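Local coordinates for protein nigritoxine (PDB 5M41) that acts as a bacterial toxin against crustaceans and insects and has a new fold, at residues V494-I499 with K557-N562; I509-V514 with D551-H556; P544-E549 with W628-F633. One frame throughout, in Å; residues are numbered along the deposited sequence.

Contact 1: residues V494-I499 with K557-N562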
loop_
_atom_site.group_PDB
_atom_site.type_symbol
_atom_site.label_atom_id
_atom_site.label_comp_id
_atom_site.label_asym_id
_atom_site.label_seq_id
_atom_site.Cartn_x
_atom_site.Cartn_y
_atom_site.Cartn_z
ATOM N N VAL A 494 31.795 14.035 -18.907
ATOM C CA VAL A 494 32.374 13.014 -18.030
ATOM C C VAL A 494 31.530 11.754 -18.052
ATOM O O VAL A 494 30.285 11.808 -17.966
ATOM C CB VAL A 494 32.510 13.536 -16.580
ATOM C CG1 VAL A 494 33.065 12.462 -15.655
ATOM C CG2 VAL A 494 33.392 14.784 -16.547
ATOM N N SER A 495 32.209 10.614 -18.154
ATOM C CA SER A 495 31.550 9.323 -18.175
ATOM C C SER A 495 31.055 8.937 -16.790
ATOM O O SER A 495 31.659 9.300 -15.776
ATOM C CB SER A 495 32.476 8.241 -18.717
ATOM O OG SER A 495 31.770 7.014 -18.834
ATOM N N GLN A 496 29.956 8.182 -16.754
ATOM C CA GLN A 496 29.350 7.829 -15.498
ATOM C C GLN A 496 28.969 6.357 -15.404
ATOM O O GLN A 496 28.424 5.773 -16.351
ATOM C CB GLN A 496 28.130 8.729 -15.295
ATOM C CG GLN A 496 27.904 9.122 -13.863
ATOM C CD GLN A 496 28.960 10.049 -13.312
ATOM O OE1 GLN A 496 29.384 10.986 -13.969
ATOM N NE2 GLN A 496 29.347 9.814 -12.079
ATOM N N VAL A 497 29.243 5.748 -14.252
ATOM C CA VAL A 497 28.929 4.335 -14.083
ATOM C C VAL A 497 27.474 4.175 -13.637
ATOM O O VAL A 497 27.117 4.471 -12.497
ATOM C CB VAL A 497 29.882 3.598 -13.105
ATOM C CG1 VAL A 497 29.419 2.164 -12.913
ATOM C CG2 VAL A 497 31.318 3.607 -13.620
ATOM N N TYR A 498 26.642 3.713 -14.558
ATOM C CA TYR A 498 25.263 3.432 -14.264
ATOM C C TYR A 498 25.137 2.007 -13.732
ATOM O O TYR A 498 25.529 1.042 -14.403
ATOM C CB TYR A 498 24.386 3.649 -15.505
ATOM C CG TYR A 498 22.971 3.171 -15.321
ATOM C CD1 TYR A 498 22.209 3.583 -14.225
ATOM C CD2 TYR A 498 22.397 2.297 -16.229
ATOM C CE1 TYR A 498 20.912 3.134 -14.049
ATOM C CE2 TYR A 498 21.104 1.835 -16.058
ATOM C CZ TYR A 498 20.365 2.260 -14.972
ATOM O OH TYR A 498 19.085 1.792 -14.815
ATOM N N ILE A 499 24.604 1.886 -12.519
ATOM C CA ILE A 499 24.331 0.574 -11.931
ATOM C C ILE A 499 22.873 0.200 -12.141
ATOM O O ILE A 499 21.970 0.753 -11.505
ATOM C CB ILE A 499 24.697 0.502 -10.433
ATOM C CG1 ILE A 499 26.158 0.918 -10.230
ATOM C CG2 ILE A 499 24.459 -0.913 -9.905
ATOM C CD1 ILE A 499 26.476 1.411 -8.834
ATOM N N LYS A 557 21.465 12.165 -10.625
ATOM C CA LYS A 557 20.670 13.410 -10.719
ATOM C C LYS A 557 21.450 14.695 -10.477
ATOM O O LYS A 557 21.042 15.743 -10.950
ATOM C CB LYS A 557 19.447 13.364 -9.784
ATOM C CG LYS A 557 19.791 13.207 -8.311
ATOM C CD LYS A 557 18.526 13.445 -7.495
ATOM C CE LYS A 557 18.824 13.492 -6.009
ATOM N NZ LYS A 557 17.569 13.812 -5.263
ATOM N N ASP A 558 22.570 14.603 -9.758
ATOM C CA ASP A 558 23.387 15.775 -9.406
ATOM C C ASP A 558 24.438 16.196 -10.436
ATOM O O ASP A 558 25.011 17.275 -10.315
ATOM C CB ASP A 558 24.087 15.540 -8.060
ATOM C CG ASP A 558 23.111 15.217 -6.939
ATOM O OD1 ASP A 558 22.120 15.964 -6.776
ATOM O OD2 ASP A 558 23.333 14.217 -6.218
ATOM N N ASP A 559 24.717 15.357 -11.431
ATOM C CA ASP A 559 25.803 15.651 -12.383
ATOM C C ASP A 559 25.342 16.510 -13.548
ATOM O O ASP A 559 24.213 16.360 -14.035
ATOM C CB ASP A 559 26.433 14.373 -12.944
ATOM C CG ASP A 559 26.877 13.387 -11.855
ATOM O OD1 ASP A 559 27.565 13.787 -10.888
ATOM O OD2 ASP A 559 26.539 12.192 -11.983
ATOM N N PHE A 560 26.246 17.374 -14.012
ATOM C CA PHE A 560 25.986 18.300 -15.117
ATOM C C PHE A 560 26.790 17.897 -16.334
ATOM O O PHE A 560 27.857 17.275 -16.216
ATOM C CB PHE A 560 26.360 19.733 -14.728
ATOM C CG PHE A 560 25.444 20.353 -13.712
ATOM C CD1 PHE A 560 24.493 21.307 -14.105
ATOM C CD2 PHE A 560 25.550 20.027 -12.359
ATOM C CE1 PHE A 560 23.648 21.903 -13.177
ATOM C CE2 PHE A 560 24.720 20.627 -11.420
ATOM C CZ PHE A 560 23.760 21.555 -11.831
ATOM N N ASN A 561 26.254 18.237 -17.504
ATOM C CA ASN A 561 26.920 18.041 -18.784
ATOM C C ASN A 561 26.758 19.299 -19.589
ATOM O O ASN A 561 25.803 20.056 -19.368
ATOM C CB ASN A 561 26.292 16.893 -19.567
ATOM C CG ASN A 561 26.497 15.566 -18.900
ATOM O OD1 ASN A 561 25.580 15.027 -18.249
ATOM N ND2 ASN A 561 27.705 15.044 -19.009
ATOM N N ASN A 562 27.684 19.513 -20.522
ATOM C CA ASN A 562 27.568 20.584 -21.488
ATOM C C ASN A 562 26.832 20.005 -22.691
ATOM O O ASN A 562 27.354 19.142 -23.396
ATOM C CB ASN A 562 28.959 21.107 -21.863
ATOM C CG ASN A 562 28.919 22.295 -22.814
ATOM O OD1 ASN A 562 27.855 22.828 -23.173
ATOM N ND2 ASN A 562 30.097 22.725 -23.221
HETATM O O HOH W 1 30.223 15.922 -17.846
#

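Contact 2: residues I509-V514 with D551-H556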
loop_
_atom_site.group_PDB
_atom_site.type_symbol
_atom_site.label_atom_id
_atom_site.label_comp_id
_atom_site.label_asym_id
_atom_site.label_seq_id
_atom_site.Cartn_x
_atom_site.Cartn_y
_atom_site.Cartn_z
ATOM N N ILE A 509 28.129 5.429 -19.117
ATOM C CA ILE A 509 27.287 6.370 -19.829
ATOM C C ILE A 509 27.972 7.712 -20.001
ATOM O O ILE A 509 28.558 8.248 -19.064
ATOM C CB ILE A 509 25.952 6.580 -19.065
ATOM C CG1 ILE A 509 25.338 5.220 -18.677
ATOM C CG2 ILE A 509 24.983 7.432 -19.877
ATOM C CD1 ILE A 509 24.999 4.309 -19.848
ATOM N N THR A 510 27.880 8.255 -21.206
ATOM C CA THR A 510 28.429 9.568 -21.498
ATOM C C THR A 510 27.379 10.307 -22.270
ATOM O O THR A 510 26.710 9.713 -23.131
ATOM C CB THR A 510 29.714 9.456 -22.365
ATOM O OG1 THR A 510 30.696 8.747 -21.614
ATOM C CG2 THR A 510 30.276 10.839 -22.756
ATOM N N TYR A 511 27.221 11.595 -21.970
ATOM C CA TYR A 511 26.358 12.441 -22.769
ATOM C C TYR A 511 27.098 12.921 -24.027
ATOM O O TYR A 511 27.876 13.877 -23.980
ATOM C CB TYR A 511 25.880 13.640 -21.944
ATOM C CG TYR A 511 24.448 14.011 -22.142
ATOM C CD1 TYR A 511 23.744 14.643 -21.116
ATOM C CD2 TYR A 511 23.776 13.723 -23.329
ATOM C CE1 TYR A 511 22.415 14.997 -21.264
ATOM C CE2 TYR A 511 22.433 14.068 -23.489
ATOM C CZ TYR A 511 21.769 14.709 -22.443
ATOM O OH TYR A 511 20.454 15.068 -22.547
ATOM N N ARG A 512 26.816 12.279 -25.156
ATOM C CA ARG A 512 27.605 12.479 -26.375
ATOM C C ARG A 512 26.858 13.242 -27.455
ATOM O O ARG A 512 25.624 13.228 -27.479
ATOM C CB ARG A 512 27.990 11.131 -26.958
ATOM C CG ARG A 512 28.948 10.334 -26.118
ATOM C CD ARG A 512 28.962 8.916 -26.647
ATOM N NE ARG A 512 29.927 8.732 -27.719
ATOM C CZ ARG A 512 29.645 8.378 -28.973
ATOM N NH1 ARG A 512 28.399 8.172 -29.380
ATOM N NH2 ARG A 512 30.634 8.220 -29.834
ATOM N N LYS A 513 27.604 13.876 -28.367
ATOM C CA LYS A 513 26.978 14.628 -29.448
ATOM C C LYS A 513 27.014 13.824 -30.736
ATOM O O LYS A 513 28.081 13.626 -31.323
ATOM C CB LYS A 513 27.605 16.020 -29.619
ATOM C CG LYS A 513 26.580 17.077 -30.035
ATOM C CD LYS A 513 27.132 18.494 -29.997
ATOM C CE LYS A 513 27.117 19.102 -28.601
ATOM N NZ LYS A 513 25.866 19.856 -28.310
ATOM N N VAL A 514 25.846 13.346 -31.155
ATOM C CA VAL A 514 25.743 12.443 -32.297
ATOM C C VAL A 514 24.957 13.038 -33.468
ATOM O O VAL A 514 24.125 13.922 -33.267
ATOM C CB VAL A 514 25.127 11.080 -31.910
ATOM C CG1 VAL A 514 25.995 10.383 -30.877
ATOM C CG2 VAL A 514 23.682 11.226 -31.443
ATOM N N ASP A 551 15.821 6.151 -14.858
ATOM C CA ASP A 551 16.484 5.630 -13.671
ATOM C C ASP A 551 17.950 6.132 -13.609
ATOM O O ASP A 551 18.435 6.564 -12.552
ATOM C CB ASP A 551 16.386 4.099 -13.665
ATOM C CG ASP A 551 17.097 3.463 -12.489
ATOM O OD1 ASP A 551 16.732 3.725 -11.328
ATOM O OD2 ASP A 551 18.028 2.673 -12.721
ATOM N N PHE A 552 18.650 6.109 -14.745
ATOM C CA PHE A 552 20.004 6.657 -14.767
ATOM C C PHE A 552 20.017 8.117 -14.326
ATOM O O PHE A 552 20.864 8.531 -13.526
ATOM C CB PHE A 552 20.652 6.535 -16.142
ATOM C CG PHE A 552 21.904 7.358 -16.284
ATOM C CD1 PHE A 552 23.115 6.887 -15.799
ATOM C CD2 PHE A 552 21.870 8.603 -16.897
ATOM C CE1 PHE A 552 24.271 7.639 -15.917
ATOM C CE2 PHE A 552 23.020 9.373 -17.020
ATOM C CZ PHE A 552 24.226 8.886 -16.531
ATOM N N ARG A 553 19.070 8.886 -14.850
ATOM C CA ARG A 553 19.015 10.318 -14.567
ATOM C C ARG A 553 18.736 10.608 -13.104
ATOM O O ARG A 553 19.225 11.598 -12.581
ATOM C CB ARG A 553 18.001 11.015 -15.462
ATOM C CG ARG A 553 18.507 11.275 -16.875
ATOM C CD ARG A 553 17.424 11.975 -17.671
ATOM N NE ARG A 553 17.837 12.375 -19.010
ATOM C CZ ARG A 553 18.544 13.466 -19.305
ATOM N NH1 ARG A 553 18.983 14.296 -18.351
ATOM N NH2 ARG A 553 18.830 13.722 -20.577
ATOM N N LEU A 554 17.945 9.750 -12.457
ATOM C CA LEU A 554 17.715 9.835 -11.012
ATOM C C LEU A 554 18.972 9.434 -10.230
ATOM O O LEU A 554 19.382 10.128 -9.308
ATOM C CB LEU A 554 16.541 8.938 -10.570
ATOM C CG LEU A 554 15.075 9.387 -10.775
ATOM C CD1 LEU A 554 14.141 8.309 -10.230
ATOM C CD2 LEU A 554 14.788 10.723 -10.102
ATOM N N GLN A 555 19.561 8.300 -10.598
ATOM C CA GLN A 555 20.757 7.785 -9.924
ATOM C C GLN A 555 21.906 8.800 -10.008
ATOM O O GLN A 555 22.632 8.995 -9.043
ATOM C CB GLN A 555 21.161 6.457 -10.565
ATOM C CG GLN A 555 22.119 5.596 -9.753
ATOM C CD GLN A 555 22.498 4.334 -10.496
ATOM O OE1 GLN A 555 23.563 4.265 -11.104
ATOM N NE2 GLN A 555 21.608 3.351 -10.494
ATOM N N HIS A 556 22.032 9.476 -11.144
ATOM C CA HIS A 556 23.051 10.523 -11.331
ATOM C C HIS A 556 22.486 11.913 -11.447
ATOM O O HIS A 556 22.987 12.772 -12.219
ATOM C CB HIS A 556 23.940 10.145 -12.501
ATOM C CG HIS A 556 24.741 8.911 -12.226
ATOM N ND1 HIS A 556 25.916 8.956 -11.587
ATOM C CD2 HIS A 556 24.450 7.566 -12.429
ATOM C CE1 HIS A 556 26.385 7.692 -11.423
ATOM N NE2 HIS A 556 25.487 6.849 -11.943
#

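Contact 3: residues P544-E549 with W628-F633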
loop_
_atom_site.group_PDB
_atom_site.type_symbol
_atom_site.label_atom_id
_atom_site.label_comp_id
_atom_site.label_asym_id
_atom_site.label_seq_id
_atom_site.Cartn_x
_atom_site.Cartn_y
_atom_site.Cartn_z
ATOM N N PRO A 544 18.015 1.516 -24.242
ATOM C CA PRO A 544 17.030 0.831 -25.080
ATOM C C PRO A 544 15.602 1.335 -24.844
ATOM O O PRO A 544 14.779 1.303 -25.758
ATOM C CB PRO A 544 17.172 -0.639 -24.668
ATOM C CG PRO A 544 17.706 -0.594 -23.278
ATOM C CD PRO A 544 18.623 0.610 -23.251
ATOM N N TYR A 545 15.312 1.822 -23.645
ATOM C CA TYR A 545 13.989 2.384 -23.385
ATOM C C TYR A 545 14.033 3.521 -22.349
ATOM O O TYR A 545 14.951 3.596 -21.524
ATOM C CB TYR A 545 12.991 1.263 -23.021
ATOM C CG TYR A 545 13.239 0.598 -21.681
ATOM C CD1 TYR A 545 12.423 0.892 -20.574
ATOM C CD2 TYR A 545 14.276 -0.333 -21.505
ATOM C CE1 TYR A 545 12.632 0.294 -19.336
ATOM C CE2 TYR A 545 14.493 -0.935 -20.264
ATOM C CZ TYR A 545 13.666 -0.614 -19.187
ATOM O OH TYR A 545 13.860 -1.193 -17.957
ATOM N N ALA A 546 13.044 4.408 -22.416
ATOM C CA ALA A 546 12.986 5.611 -21.573
ATOM C C ALA A 546 13.167 5.310 -20.078
ATOM O O ALA A 546 13.877 6.034 -19.375
ATOM C CB ALA A 546 11.682 6.378 -21.824
ATOM N N GLY A 547 12.548 4.225 -19.615
ATOM C CA GLY A 547 12.623 3.830 -18.225
ATOM C C GLY A 547 14.036 3.761 -17.700
ATOM O O GLY A 547 14.322 4.229 -16.600
ATOM N N GLU A 548 14.940 3.175 -18.484
ATOM C CA GLU A 548 16.322 3.054 -18.047
ATOM C C GLU A 548 17.044 4.416 -17.983
ATOM O O GLU A 548 17.792 4.667 -17.029
ATOM C CB GLU A 548 17.080 2.055 -18.932
ATOM C CG GLU A 548 18.284 1.434 -18.250
ATOM C CD GLU A 548 19.112 0.551 -19.185
ATOM O OE1 GLU A 548 18.571 0.021 -20.180
ATOM O OE2 GLU A 548 20.316 0.388 -18.919
ATOM N N GLU A 549 16.845 5.277 -18.994
ATOM C CA GLU A 549 17.403 6.659 -18.948
ATOM C C GLU A 549 16.860 7.418 -17.733
ATOM O O GLU A 549 17.592 8.163 -17.065
ATOM C CB GLU A 549 17.090 7.480 -20.211
ATOM C CG GLU A 549 17.820 8.824 -20.207
ATOM C CD GLU A 549 17.730 9.594 -21.520
ATOM O OE1 GLU A 549 17.876 8.966 -22.593
ATOM O OE2 GLU A 549 17.507 10.837 -21.478
ATOM N N TRP A 628 7.482 11.024 -20.936
ATOM C CA TRP A 628 7.376 12.453 -21.201
ATOM C C TRP A 628 8.612 13.193 -20.750
ATOM O O TRP A 628 9.117 14.063 -21.469
ATOM C CB TRP A 628 6.087 13.051 -20.616
ATOM C CG TRP A 628 5.827 14.473 -21.072
ATOM C CD1 TRP A 628 4.940 14.907 -22.056
ATOM C CD2 TRP A 628 6.478 15.697 -20.585
ATOM N NE1 TRP A 628 4.991 16.278 -22.190
ATOM C CE2 TRP A 628 5.902 16.804 -21.352
ATOM C CE3 TRP A 628 7.453 15.972 -19.627
ATOM C CZ2 TRP A 628 6.287 18.125 -21.141
ATOM C CZ3 TRP A 628 7.837 17.305 -19.426
ATOM C CH2 TRP A 628 7.269 18.348 -20.167
ATOM N N LEU A 629 9.117 12.854 -19.564
ATOM C CA LEU A 629 10.260 13.559 -18.964
ATOM C C LEU A 629 11.595 13.262 -19.660
ATOM O O LEU A 629 12.428 14.157 -19.840
ATOM C CB LEU A 629 10.362 13.242 -17.462
ATOM C CG LEU A 629 9.239 13.868 -16.615
ATOM C CD1 LEU A 629 9.130 13.222 -15.231
ATOM C CD2 LEU A 629 9.430 15.382 -16.522
ATOM N N VAL A 630 11.793 12.006 -20.039
ATOM C CA VAL A 630 12.962 11.618 -20.798
ATOM C C VAL A 630 12.914 12.353 -22.138
ATOM O O VAL A 630 13.911 12.921 -22.556
ATOM C CB VAL A 630 13.038 10.078 -20.983
ATOM C CG1 VAL A 630 14.074 9.694 -22.041
ATOM C CG2 VAL A 630 13.370 9.409 -19.650
ATOM N N ARG A 631 11.745 12.374 -22.783
ATOM C CA ARG A 631 11.614 13.005 -24.100
ATOM C C ARG A 631 11.803 14.526 -24.048
ATOM O O ARG A 631 12.203 15.137 -25.037
ATOM C CB ARG A 631 10.278 12.626 -24.736
ATOM C CG ARG A 631 10.049 13.155 -26.143
ATOM C CD ARG A 631 8.748 12.625 -26.729
ATOM N NE ARG A 631 7.606 12.868 -25.846
ATOM C CZ ARG A 631 6.850 11.908 -25.313
ATOM N NH1 ARG A 631 7.094 10.636 -25.584
ATOM N NH2 ARG A 631 5.839 12.220 -24.518
ATOM N N LYS A 632 11.544 15.134 -22.887
ATOM C CA LYS A 632 11.673 16.586 -22.715
ATOM C C LYS A 632 13.084 17.056 -23.078
ATOM O O LYS A 632 13.240 18.099 -23.709
ATOM C CB LYS A 632 11.249 17.009 -21.284
ATOM C CG LYS A 632 11.619 18.417 -20.807
ATOM C CD LYS A 632 12.906 18.392 -19.985
ATOM C CE LYS A 632 13.407 19.793 -19.687
ATOM N NZ LYS A 632 14.852 19.841 -19.290
ATOM N N PHE A 633 14.090 16.261 -22.725
ATOM C CA PHE A 633 15.486 16.630 -22.939
ATOM C C PHE A 633 15.929 16.621 -24.423
ATOM O O PHE A 633 17.008 17.115 -24.744
ATOM C CB PHE A 633 16.395 15.748 -22.077
ATOM C CG PHE A 633 16.270 16.031 -20.599
ATOM C CD1 PHE A 633 16.949 17.096 -20.020
ATOM C CD2 PHE A 633 15.453 15.242 -19.793
ATOM C CE1 PHE A 633 16.833 17.353 -18.667
ATOM C CE2 PHE A 633 15.303 15.515 -18.440
ATOM C CZ PHE A 633 15.994 16.573 -17.874
HETATM O O HOH W 2 16.465 12.364 -23.241
#

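Contact 1: residues V494-I499 with K557-N562
Q496 and D559 meet side chain to side chain, approaching from opposite directions. The amide carbon of Q496 lies closest: Q496 CD is 3.5 Å from D559 OD2. The two flat groups are tilted 26° from each other. Q496 reaches the carboxylate because its chain bends at the second torsion (chi2 68°), which folds the amide back from a straight course. D559 OD2 also takes a weak hydrogen bond from H556 ND1. Each segment supplies an outermost strand of an antiparallel sheet: 496-500 in a four-stranded sheet, 560-562 in a six-stranded one. These two strands do not pair here. Q496 pairs instead with I509 through the backbone, and N561 with A575. V494 and N561 each bury a smaller patch. One water bridges V494 and F560. It accepts from V494 N at 2.7 Å and donates to F560 O at a longer 3.2 Å. The side chain of N561 lies alongside this bridge. Next door, N493 OD1 receives the backbone N-H of N562, a direct polar tie between the two chain regions.

Contact 2: residues I509-V514 with D551-H556
I509 lies against the ring of F552. Its CG2 sits over one ring face, 4.0 Å from the ring centroid and 22° off the normal, a CH-pi contact. The methyl is displaced toward the rim of the ring. The CB of I509 is 3.7 Å from F552 CE1, and CG1 runs along the same CE1-CD1 side. Torsions explain the fit. In I509 the CG2 methyl is opposite the backbone N, while CG1 stands beside that N, which turns both branches onto the aromatic ring. In F552 the anti placement of CG to its own N sends the ring off the helix toward I509. The other face of the ring has H556 CB, 4.2 Å above the plane. The ring is thus held between the strand and H556, the first residue past the helix.

Two residues on, Y511 presents its hydroxyl to R553. R553 NH2 donates to Y511 OH at 2.9 Å. The bond is bent, with an angle of 132° at the hydrogen, although the oxygen lies close to the guanidinium plane. The ring and that plane stand 74° apart. R553 spans the gap with a chain extended from CG to NE. Its other nitrogens are held as well: NE by E549, and NH1 by N577 O, to which it donates. These bonds fix the rotation of a buried guanidinium group.

Beyond Y511 the strand moves away from the helix. K513 NZ turns to the I563 and G564 carbonyls. The arrangement is that of a helix, 546-555, laid on one side of an antiparallel sheet, with an aliphatic-aromatic pair and a tyrosine-arginine bond between the layers.

Contact 3: residues P544-E549 with W628-F633
V630 points its two methyls at different parts of helix 546-555. CG1 is opposite the backbone N (chi1 167°) and lies against the carboxylate of E549, with V630 CG1 3.7 Å from E549 OE2. V630 CG2 stands beside the N and is 3.4 Å from A546 O. Between these, A546 CB and V630 CB are 4.0 Å apart. The small alanine lets the two backbones come close, with the CA atoms of A546 and V630 6.1 Å from each other. This is helix-helix packing: the first turn of helix 546-555, with Y545 at its N-cap position, packs on the C-terminal part of helix 625-632. F550, farther along the first helix, also touches V630. E549 is drawn out straight, with CG opposite its N (chi1 -173°) and the chain extended beyond it. Its side chain passes over V630 at a slant and carries the carboxylate past the methyl. There a water donates to both E549 OE2, at 2.6 Å, and V630 O, at 2.7 Å. The same OE2 forms a salt bridge with R553 NE, so the buried carboxylate oxygen has a water and a charged partner. R553 in turn makes a cation-pi contact with F633.

How the contacts relate
Starting from the N terminus, 494-499 comes first and runs into strand 496-500. Contact 1 closes a loop from there to 557-562. Contact 2, from 509-514 to 551-556, lies wholly within that loop. Contact 3 starts inside both loops, at 544-549, and ends beyond them at 628-633, so it crosses each. Contacts 1 and 2 reach neighbouring strands of one sheet, and Y498 OH meets D551 OD2 between them. Contacts 2 and 3 share helix 546-555. Together the three contacts tie the four-stranded sheet to this helix, to the edge of the six-stranded sheet and to helix 625-632.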